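Local atomic coordinates of Glyoxalase/Bleomycin resistance protein/dioxygenase domain (Frankia sp., PDB entry 2RK0), a protein that has no established substrate but, as a member of the glyoxalase/bleomycin resistance/dioxygenase superfamily, probably acts as a metal-dependent enzyme or binds a small molecule. Residues Phe114-Ala117 and Asp118-Leu122; Glu81-Thr84 and Asp85-Leu89; Trp29-Leu32 and Val33-Arg36; Leu65-Glu68 and Thr69-Gly72. All blocks are in the same frame, centred on the assembly; numbering follows the deposited sequence.

Contact 1: residues Phe114-Ala117 and Asp118-Leu122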
loop_
_atom_site.group_PDB
_atom_site.type_symbol
_atom_site.label_atom_id
_atom_site.label_comp_id
_atom_site.label_asym_id
_atom_site.label_seq_id
_atom_site.Cartn_x
_atom_site.Cartn_y
_atom_site.Cartn_z
ATOM N N PHE A 114 -11.691 7.854 0.518
ATOM C CA PHE A 114 -12.436 7.497 -0.683
ATOM C C PHE A 114 -12.124 6.078 -1.156
ATOM O O PHE A 114 -11.207 5.421 -0.652
ATOM C CB PHE A 114 -12.154 8.526 -1.791
ATOM C CG PHE A 114 -10.690 8.663 -2.154
ATOM C CD1 PHE A 114 -10.201 8.116 -3.342
ATOM C CD2 PHE A 114 -9.808 9.351 -1.323
ATOM C CE1 PHE A 114 -8.853 8.256 -3.708
ATOM C CE2 PHE A 114 -8.455 9.499 -1.671
ATOM C CZ PHE A 114 -7.979 8.951 -2.866
ATOM N N ARG A 115 -12.898 5.605 -2.125
ATOM C CA ARG A 115 -12.718 4.257 -2.650
ATOM C C ARG A 115 -12.525 4.295 -4.155
ATOM O O ARG A 115 -13.041 5.182 -4.824
ATOM C CB ARG A 115 -13.955 3.411 -2.349
ATOM C CG ARG A 115 -14.379 3.406 -0.903
ATOM C CD ARG A 115 -13.495 2.514 -0.081
ATOM N NE ARG A 115 -13.966 2.429 1.296
ATOM C CZ ARG A 115 -14.011 1.299 1.995
ATOM N NH1 ARG A 115 -13.614 0.162 1.434
ATOM N NH2 ARG A 115 -14.444 1.307 3.253
ATOM N N ASP A 116 -11.789 3.333 -4.695
ATOM C CA ASP A 116 -11.610 3.315 -6.134
ATOM C C ASP A 116 -12.710 2.457 -6.737
ATOM O O ASP A 116 -13.626 2.034 -6.025
ATOM C CB ASP A 116 -10.216 2.803 -6.517
ATOM C CG ASP A 116 -10.029 1.311 -6.277
ATOM O OD1 ASP A 116 -10.958 0.614 -5.801
ATOM O OD2 ASP A 116 -8.917 0.842 -6.583
ATOM N N ALA A 117 -12.628 2.207 -8.038
ATOM C CA ALA A 117 -13.641 1.419 -8.735
ATOM C C ALA A 117 -13.892 0.033 -8.132
ATOM O O ALA A 117 -14.971 -0.529 -8.297
ATOM C CB ALA A 117 -13.267 1.293 -10.203
ATOM N N ASP A 118 -12.899 -0.514 -7.434
ATOM C CA ASP A 118 -13.044 -1.823 -6.797
ATOM C C ASP A 118 -13.316 -1.703 -5.298
ATOM O O ASP A 118 -13.221 -2.677 -4.551
ATOM C CB ASP A 118 -11.785 -2.654 -7.036
ATOM C CG ASP A 118 -11.727 -3.212 -8.437
ATOM O OD1 ASP A 118 -12.284 -4.302 -8.655
ATOM O OD2 ASP A 118 -11.147 -2.552 -9.325
ATOM N N ASN A 119 -13.655 -0.496 -4.863
ATOM C CA ASN A 119 -13.944 -0.241 -3.460
ATOM C C ASN A 119 -12.715 -0.344 -2.568
ATOM O O ASN A 119 -12.831 -0.453 -1.349
ATOM C CB ASN A 119 -15.007 -1.208 -2.947
ATOM C CG ASN A 119 -16.001 -0.532 -2.047
ATOM O OD1 ASN A 119 -16.353 -1.047 -0.981
ATOM N ND2 ASN A 119 -16.471 0.634 -2.472
ATOM N N ILE A 120 -11.533 -0.325 -3.165
ATOM C CA ILE A 120 -10.315 -0.394 -2.368
ATOM C C ILE A 120 -10.236 0.903 -1.559
ATOM O O ILE A 120 -10.458 1.993 -2.097
ATOM C CB ILE A 120 -9.087 -0.548 -3.276
ATOM C CG1 ILE A 120 -9.202 -1.873 -4.042
ATOM C CG2 ILE A 120 -7.801 -0.447 -2.447
ATOM C CD1 ILE A 120 -8.079 -2.131 -5.038
ATOM N N ALA A 121 -9.940 0.779 -0.268
ATOM C CA ALA A 121 -9.873 1.935 0.613
ATOM C C ALA A 121 -8.613 2.783 0.466
ATOM O O ALA A 121 -7.501 2.310 0.702
ATOM C CB ALA A 121 -10.032 1.492 2.066
ATOM N N LEU A 122 -8.816 4.046 0.092
ATOM C CA LEU A 122 -7.739 5.011 -0.096
ATOM C C LEU A 122 -7.992 6.266 0.742
ATOM O O LEU A 122 -9.125 6.532 1.164
ATOM C CB LEU A 122 -7.654 5.420 -1.568
ATOM C CG LEU A 122 -7.509 4.294 -2.588
ATOM C CD1 LEU A 122 -7.590 4.878 -4.004
ATOM C CD2 LEU A 122 -6.182 3.572 -2.357
HETATM O O HOH W 1 -9.885 -0.175 -9.027
HETATM O O HOH W 2 -16.664 2.088 -4.984
#

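Contact 2: residues Glu81-Thr84 and Asp85-Leu89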
loop_
_atom_site.group_PDB
_atom_site.type_symbol
_atom_site.label_atom_id
_atom_site.label_comp_id
_atom_site.label_asym_id
_atom_site.label_seq_id
_atom_site.Cartn_x
_atom_site.Cartn_y
_atom_site.Cartn_z
ATOM N N GLU A 81 0.029 18.067 -0.559
ATOM C CA GLU A 81 0.695 19.281 -0.100
ATOM C C GLU A 81 -0.154 20.426 0.433
ATOM O O GLU A 81 0.285 21.148 1.331
ATOM C CB GLU A 81 1.598 19.794 -1.220
ATOM C CG GLU A 81 2.596 18.746 -1.683
ATOM C CD GLU A 81 3.412 19.193 -2.874
ATOM O OE1 GLU A 81 2.826 19.767 -3.819
ATOM O OE2 GLU A 81 4.637 18.958 -2.868
ATOM N N SER A 82 -1.357 20.606 -0.101
ATOM C CA SER A 82 -2.202 21.697 0.376
ATOM C C SER A 82 -3.667 21.308 0.394
ATOM O O SER A 82 -4.037 20.265 -0.126
ATOM C CB SER A 82 -2.032 22.919 -0.524
ATOM O OG SER A 82 -2.572 22.647 -1.801
HETATM N N MSE A 83 -4.487 22.161 0.996
HETATM C CA MSE A 83 -5.920 21.940 1.080
HETATM C C MSE A 83 -6.522 21.884 -0.327
HETATM O O MSE A 83 -7.453 21.126 -0.580
HETATM C CB MSE A 83 -6.583 23.073 1.867
HETATM C CG MSE A 83 -8.053 22.843 2.164
HETATM SE SE MSE A 83 -8.245 21.460 3.496
HETATM C CE MSE A 83 -7.543 22.363 5.062
ATOM N N THR A 84 -5.981 22.690 -1.238
ATOM C CA THR A 84 -6.476 22.724 -2.608
ATOM C C THR A 84 -6.419 21.339 -3.237
ATOM O O THR A 84 -7.301 20.970 -4.008
ATOM C CB THR A 84 -5.674 23.719 -3.467
ATOM O OG1 THR A 84 -5.930 25.053 -3.002
ATOM C CG2 THR A 84 -6.081 23.615 -4.924
ATOM N N ASP A 85 -5.390 20.567 -2.904
ATOM C CA ASP A 85 -5.280 19.217 -3.431
ATOM C C ASP A 85 -6.510 18.406 -3.008
ATOM O O ASP A 85 -7.071 17.650 -3.801
ATOM C CB ASP A 85 -4.011 18.535 -2.912
ATOM C CG ASP A 85 -2.751 19.117 -3.517
ATOM O OD1 ASP A 85 -2.750 19.367 -4.742
ATOM O OD2 ASP A 85 -1.763 19.305 -2.773
ATOM N N LEU A 86 -6.922 18.567 -1.756
ATOM C CA LEU A 86 -8.087 17.853 -1.236
ATOM C C LEU A 86 -9.364 18.367 -1.885
ATOM O O LEU A 86 -10.262 17.590 -2.209
ATOM C CB LEU A 86 -8.175 18.021 0.290
ATOM C CG LEU A 86 -7.022 17.367 1.069
ATOM C CD1 LEU A 86 -7.266 17.473 2.566
ATOM C CD2 LEU A 86 -6.892 15.902 0.660
ATOM N N ASP A 87 -9.440 19.682 -2.071
ATOM C CA ASP A 87 -10.612 20.300 -2.681
ATOM C C ASP A 87 -10.787 19.754 -4.087
ATOM O O ASP A 87 -11.894 19.431 -4.498
ATOM C CB ASP A 87 -10.457 21.827 -2.758
ATOM C CG ASP A 87 -10.381 22.487 -1.392
ATOM O OD1 ASP A 87 -10.738 21.837 -0.385
ATOM O OD2 ASP A 87 -9.967 23.668 -1.333
ATOM N N VAL A 88 -9.681 19.648 -4.817
ATOM C CA VAL A 88 -9.724 19.144 -6.181
ATOM C C VAL A 88 -10.145 17.675 -6.213
ATOM O O VAL A 88 -10.954 17.269 -7.057
ATOM C CB VAL A 88 -8.356 19.316 -6.880
ATOM C CG1 VAL A 88 -8.382 18.660 -8.256
ATOM C CG2 VAL A 88 -8.018 20.809 -7.013
ATOM N N LEU A 89 -9.601 16.878 -5.298
ATOM C CA LEU A 89 -9.954 15.461 -5.229
ATOM C C LEU A 89 -11.455 15.298 -4.988
ATOM O O LEU A 89 -12.115 14.498 -5.646
ATOM C CB LEU A 89 -9.192 14.765 -4.098
ATOM C CG LEU A 89 -7.834 14.147 -4.412
ATOM C CD1 LEU A 89 -7.157 13.692 -3.123
ATOM C CD2 LEU A 89 -8.026 12.974 -5.363
HETATM O O HOH W 3 -0.837 22.285 -3.484
#

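Contact 3: residues Trp29-Leu32 and Val33-Arg36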
loop_
_atom_site.group_PDB
_atom_site.type_symbol
_atom_site.label_atom_id
_atom_site.label_comp_id
_atom_site.label_asym_id
_atom_site.label_seq_id
_atom_site.Cartn_x
_atom_site.Cartn_y
_atom_site.Cartn_z
ATOM N N TRP A 29 -3.048 9.603 -12.463
ATOM C CA TRP A 29 -2.151 8.468 -12.641
ATOM C C TRP A 29 -1.842 8.478 -14.131
ATOM O O TRP A 29 -2.739 8.686 -14.936
ATOM C CB TRP A 29 -2.897 7.180 -12.285
ATOM C CG TRP A 29 -2.157 5.892 -12.539
ATOM C CD1 TRP A 29 -1.201 5.319 -11.745
ATOM C CD2 TRP A 29 -2.404 4.961 -13.602
ATOM N NE1 TRP A 29 -0.850 4.086 -12.241
ATOM C CE2 TRP A 29 -1.572 3.841 -13.377
ATOM C CE3 TRP A 29 -3.251 4.963 -14.717
ATOM C CZ2 TRP A 29 -1.568 2.726 -14.228
ATOM C CZ3 TRP A 29 -3.246 3.857 -15.562
ATOM C CH2 TRP A 29 -2.407 2.752 -15.310
ATOM N N LYS A 30 -0.584 8.267 -14.499
ATOM C CA LYS A 30 -0.218 8.240 -15.910
ATOM C C LYS A 30 0.350 6.880 -16.275
ATOM O O LYS A 30 1.389 6.474 -15.762
ATOM C CB LYS A 30 0.819 9.311 -16.239
ATOM C CG LYS A 30 1.283 9.242 -17.694
ATOM C CD LYS A 30 2.414 10.210 -17.989
ATOM C CE LYS A 30 2.902 10.047 -19.429
ATOM N NZ LYS A 30 4.063 10.924 -19.746
ATOM N N GLU A 31 -0.330 6.189 -17.181
ATOM C CA GLU A 31 0.092 4.868 -17.623
ATOM C C GLU A 31 1.383 4.951 -18.432
ATOM O O GLU A 31 1.479 5.740 -19.371
ATOM C CB GLU A 31 -1.009 4.240 -18.477
ATOM C CG GLU A 31 -0.776 2.786 -18.835
ATOM C CD GLU A 31 -1.819 2.244 -19.807
ATOM O OE1 GLU A 31 -3.030 2.427 -19.556
ATOM O OE2 GLU A 31 -1.422 1.628 -20.819
ATOM N N LEU A 32 2.373 4.141 -18.066
ATOM C CA LEU A 32 3.643 4.127 -18.784
ATOM C C LEU A 32 3.754 2.904 -19.687
ATOM O O LEU A 32 4.442 2.934 -20.705
ATOM C CB LEU A 32 4.821 4.143 -17.808
ATOM C CG LEU A 32 4.999 5.384 -16.931
ATOM C CD1 LEU A 32 6.362 5.326 -16.272
ATOM C CD2 LEU A 32 4.881 6.646 -17.771
ATOM N N VAL A 33 3.076 1.827 -19.310
ATOM C CA VAL A 33 3.114 0.608 -20.102
ATOM C C VAL A 33 2.167 -0.429 -19.532
ATOM O O VAL A 33 2.041 -0.566 -18.319
ATOM C CB VAL A 33 4.539 0.003 -20.144
ATOM C CG1 VAL A 33 5.029 -0.299 -18.730
ATOM C CG2 VAL A 33 4.539 -1.263 -20.985
ATOM N N ARG A 34 1.477 -1.143 -20.413
ATOM C CA ARG A 34 0.578 -2.183 -19.958
ATOM C C ARG A 34 0.982 -3.460 -20.664
ATOM O O ARG A 34 1.411 -3.439 -21.821
ATOM C CB ARG A 34 -0.883 -1.837 -20.249
ATOM C CG ARG A 34 -1.264 -1.761 -21.708
ATOM C CD ARG A 34 -2.774 -1.785 -21.818
ATOM N NE ARG A 34 -3.387 -0.705 -21.049
ATOM C CZ ARG A 34 -4.675 -0.658 -20.722
ATOM N NH1 ARG A 34 -5.492 -1.639 -21.092
ATOM N NH2 ARG A 34 -5.148 0.374 -20.039
ATOM N N GLY A 35 0.865 -4.576 -19.964
ATOM C CA GLY A 35 1.256 -5.822 -20.571
ATOM C C GLY A 35 0.480 -7.025 -20.104
ATOM O O GLY A 35 -0.597 -6.925 -19.509
ATOM N N ARG A 36 1.061 -8.182 -20.377
ATOM C CA ARG A 36 0.461 -9.448 -20.029
ATOM C C ARG A 36 1.446 -10.253 -19.197
ATOM O O ARG A 36 2.642 -10.287 -19.488
ATOM C CB ARG A 36 0.105 -10.189 -21.318
ATOM C CG ARG A 36 -0.484 -11.559 -21.126
ATOM C CD ARG A 36 -1.830 -11.499 -20.441
ATOM N NE ARG A 36 -2.281 -12.843 -20.118
ATOM C CZ ARG A 36 -3.362 -13.126 -19.403
ATOM N NH1 ARG A 36 -4.123 -12.150 -18.923
ATOM N NH2 ARG A 36 -3.680 -14.389 -19.169
#

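Contact 4: residues Leu65-Glu68 and Thr69-Gly72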
loop_
_atom_site.group_PDB
_atom_site.type_symbol
_atom_site.label_atom_id
_atom_site.label_comp_id
_atom_site.label_asym_id
_atom_site.label_seq_id
_atom_site.Cartn_x
_atom_site.Cartn_y
_atom_site.Cartn_z
ATOM N N LEU A 65 -14.540 -9.779 -3.290
ATOM C CA LEU A 65 -14.579 -8.324 -3.213
ATOM C C LEU A 65 -13.482 -7.809 -2.294
ATOM O O LEU A 65 -12.929 -8.565 -1.481
ATOM C CB LEU A 65 -15.921 -7.856 -2.648
ATOM C CG LEU A 65 -17.236 -8.298 -3.293
ATOM C CD1 LEU A 65 -18.404 -7.704 -2.518
ATOM C CD2 LEU A 65 -17.269 -7.846 -4.732
ATOM N N PHE A 66 -13.162 -6.523 -2.410
ATOM C CA PHE A 66 -12.168 -5.958 -1.506
ATOM C C PHE A 66 -12.785 -6.131 -0.121
ATOM O O PHE A 66 -13.951 -5.793 0.097
ATOM C CB PHE A 66 -11.936 -4.473 -1.757
ATOM C CG PHE A 66 -11.091 -3.823 -0.702
ATOM C CD1 PHE A 66 -9.727 -4.083 -0.633
ATOM C CD2 PHE A 66 -11.671 -3.001 0.261
ATOM C CE1 PHE A 66 -8.948 -3.537 0.382
ATOM C CE2 PHE A 66 -10.903 -2.449 1.282
ATOM C CZ PHE A 66 -9.536 -2.720 1.342
ATOM N N ASP A 67 -12.007 -6.663 0.811
ATOM C CA ASP A 67 -12.496 -6.882 2.159
ATOM C C ASP A 67 -11.363 -6.616 3.141
ATOM O O ASP A 67 -10.511 -7.479 3.349
ATOM C CB ASP A 67 -12.982 -8.330 2.288
ATOM C CG ASP A 67 -13.588 -8.631 3.646
ATOM O OD1 ASP A 67 -13.427 -7.814 4.582
ATOM O OD2 ASP A 67 -14.214 -9.701 3.780
ATOM N N GLU A 68 -11.362 -5.433 3.757
ATOM C CA GLU A 68 -10.316 -5.071 4.708
ATOM C C GLU A 68 -10.124 -6.030 5.875
ATOM O O GLU A 68 -9.107 -5.951 6.560
ATOM C CB GLU A 68 -10.538 -3.659 5.271
ATOM C CG GLU A 68 -11.932 -3.411 5.813
ATOM C CD GLU A 68 -12.833 -2.791 4.765
ATOM O OE1 GLU A 68 -12.741 -1.557 4.541
ATOM O OE2 GLU A 68 -13.620 -3.544 4.154
ATOM N N THR A 69 -11.082 -6.922 6.125
ATOM C CA THR A 69 -10.930 -7.866 7.232
ATOM C C THR A 69 -10.067 -9.068 6.832
ATOM O O THR A 69 -9.780 -9.932 7.660
ATOM C CB THR A 69 -12.293 -8.396 7.745
ATOM O OG1 THR A 69 -12.929 -9.166 6.715
ATOM C CG2 THR A 69 -13.201 -7.236 8.166
ATOM N N ARG A 70 -9.672 -9.112 5.559
ATOM C CA ARG A 70 -8.830 -10.183 5.012
ATOM C C ARG A 70 -7.382 -9.695 4.941
ATOM O O ARG A 70 -7.134 -8.523 4.645
ATOM C CB ARG A 70 -9.299 -10.546 3.602
ATOM C CG ARG A 70 -10.729 -11.034 3.545
ATOM C CD ARG A 70 -10.828 -12.454 4.056
ATOM N NE ARG A 70 -12.191 -12.796 4.441
ATOM C CZ ARG A 70 -12.676 -14.034 4.440
ATOM N NH1 ARG A 70 -11.904 -15.052 4.066
ATOM N NH2 ARG A 70 -13.927 -14.252 4.829
ATOM N N PRO A 71 -6.408 -10.588 5.186
ATOM C CA PRO A 71 -5.000 -10.173 5.138
ATOM C C PRO A 71 -4.649 -9.496 3.818
ATOM O O PRO A 71 -5.115 -9.896 2.747
ATOM C CB PRO A 71 -4.242 -11.484 5.342
ATOM C CG PRO A 71 -5.202 -12.307 6.161
ATOM C CD PRO A 71 -6.514 -12.031 5.464
ATOM N N GLY A 72 -3.824 -8.466 3.901
ATOM C CA GLY A 72 -3.444 -7.738 2.708
ATOM C C GLY A 72 -3.585 -6.262 3.016
ATOM O O GLY A 72 -3.179 -5.815 4.089
#

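Contact 1: residues Phe114-Ala117 and Asp118-Leu122
The beta hairpin of strands 109-115 and 121-127 closes here, with Phe-114 paired to Leu-122 and the chain reversing through a type I turn from Asp-116 to Asn-119. Phe-114 and Leu-122 form an antiparallel hydrogen-bonded pair, Leu-122 N meeting Phe-114 O at 2.9 Å. On the same side of the sheet, Leu-122 CB sits over one face of the Phe-114 ring, 3.9 Å from its centroid, a CH-pi contact, while Leu-122 CD1 packs on CE1 of that ring. Arg-115 and Ala-121 point to the other side. The Arg-115 chain bends at chi2 (-77°) and lies across the turn, bringing NH1 to Asn-119 O at 3.0 Å with the carbonyl oxygen at the guanidinium edge; Ala-121 CB lies over one guanidinium face. Within the turn the Asp-116 carboxylate organises the backbone: OD1 accepts from Asp-118 N at 2.8 Å and from Ile-120 N at 2.9 Å, the two donors arriving from opposite faces of its plane. Its OD2 goes to Tyr-23 OH within helix 16-27, and Asp-118 OD1 takes Arg-14 N just ahead of that helix, tying the turn to both. Asn-119 N returns to Asp-116 O and Asp-116 N reaches Ile-120 O, with Asn-119 in the left-handed region (phi 69°). This is the pattern of a 3:5 hairpin, a type I turn with a G1 bulge, reinforced by an Asx turn.

Contact 2: residues Glu81-Thr84 and Asp85-Leu89
Asp-85 folds its carboxylate back to the backbone of Glu-81 and Ser-82, where the chain turns into helix 83-96. OD2 of Asp-85 accepts from Ser-82 N at 3.0 Å, on the anti side and 32° out of the carboxylate plane, and more weakly from Glu-81 N at 3.1 Å. With CG of Asp-85 beside its own backbone N (chi1 -71°), the group leans toward the start of the helix. Behind it the backbone settles into helical bonding: Asp-87 N meets Met-83 O at 2.9 Å and Val-88 N meets Thr-84 O at 2.8 Å. The closely packed side is the one turned to the sheet, where Leu-86 is buried against Val-80, Trp-110, Ala-124 and Leu-126, and Leu-89 against Leu-112 and Ala-124. The selenium of Met-83, a selenomethionine, adds a loose apolar touch, 4.2 Å from Leu-86 CD1. Away from the sheet the contact is looser: Thr-84 is exposed and its CG2 brushes Val-88 CG2 at 4.0 Å. Between the two sides the Asp-87 carboxylate passes across the Met-83 chain, OD1 standing 3.8 Å from CG. Ser-2 N of the second subunit bonds to both Glu-81 OE1 and Asp-85 OD2, and a water also donates to the latter. Gathering these N-H donors, beside the positive end of the helix dipole, would be expected to keep the Asp-85 carboxylate charged, and the same oxygen that steadies the helix start also serves the dimer interface.

Contact 3: residues Trp29-Leu32 and Val33-Arg36
Strand 30-36 carries a classic beta bulge at Leu-32 and Val-33, both of which face His-44 of strand 40-46, and the directions of its two parts, 30-32 and 33-36, differ by 55°. Leu-32 supplies the kink, its psi turned away from the extended range. The extra residue has a consequence for the flanking side chains: Glu-31 and Arg-34, three apart in sequence, reach out on the same side of the strand and meet there as a salt bridge. The guanidinium takes the carboxylate side-on through two nitrogens. Arg-34 NH2 donates to Glu-31 OE1 at 3.0 Å, on the syn side but tilted out of the carboxylate plane, and Arg-34 NE donates to Glu-31 OE2 at 3.1 Å from above that plane. Both oxygens lie near the guanidinium plane, at its edge, but the carboxylate is twisted by 32° against that plane. Glu-31 comes in extended, its CG anti to the backbone N (chi1 -172°), whereas the Arg-34 chain bends at chi3 so that NE and NH2 turn back toward the acid. The aliphatic part of Arg-34 runs beside the same oxygen, CG being 3.5 Å from Glu-31 OE2. The remaining terminal nitrogen of Arg-34, NH1, makes a second salt bridge to Asp-17 OD1, giving this cation two acidic partners. Both Glu-31 and Arg-34 rest on Cys-20 of helix 16-27, and Arg-34 also touches Ala-43. The paired charges thus project from this outermost strand at the surface, beside helix 16-27, while Val-33 packs against His-44 of strand 40-46.

Contact 4: residues Leu65-Glu68 and Thr69-Gly72
The carboxylate of Asp-67 receives two donors from Thr-69, both on one face of its plane: OG1 at 2.6 Å and the backbone N at 2.9 Å, each bonded to OD1. Its other oxygen, OD2, looks toward the Arg-70 guanidinium, whose plane is inclined by 55° to the carboxylate; NE is 3.8 Å from OD2, a long salt bridge. Nearby, one face of the Phe-66 ring has Glu-68 N 3.9 Å above it, toward the rim. The aliphatic part of Arg-70 runs alongside the acid, its CG 3.7 Å from Asp-67 CG. Asp-67 reaches these partners because its CG stands opposite the backbone N (chi1 -177°), which swings the carboxylate over the turn, and Thr-69 answers with OG1 set between its own N and carbonyl carbon (chi1 65°). Two bonds from a single residue fix the rotation of the carboxylate. The backbone closes with Arg-70 N donating to Asp-67 O at 2.9 Å. The stronger partner of Arg-70 is Asp-64 of the second subunit, which bridges to its NH1, and Thr-12 OG1 of that subunit bonds Glu-68 O. Gly-72 then pairs antiparallel with a strand of the other chain, so the sheet continues across the interface. The whole is a type I beta turn from Asp-67 to Arg-70 with an Asx turn built on its first residue, set in a dimer-forming loop.

How the contacts relate
Along the chain the order is contact 3, contact 4, contact 2, contact 1. Contact 3 lies on an outermost strand of the first four-stranded sheet, and contact 1 closes a hairpin of the second, on which the helix of contact 2 packs. Contact 4 belongs to the loop joining the two sheets, and contacts 1 and 4 touch: the Phe-66 ring packs against the backbone of Asn-119, and Arg-115 reaches weakly toward Glu-68. Their centres are 12 Å apart. Contacts 2 and 4, with centres 28 Å apart on opposite sides of the chain's centre, both meet the second subunit, so the dimer is held at widely separated places. The repeated strand order matches the paired-module architecture of the glyoxalase superfamily.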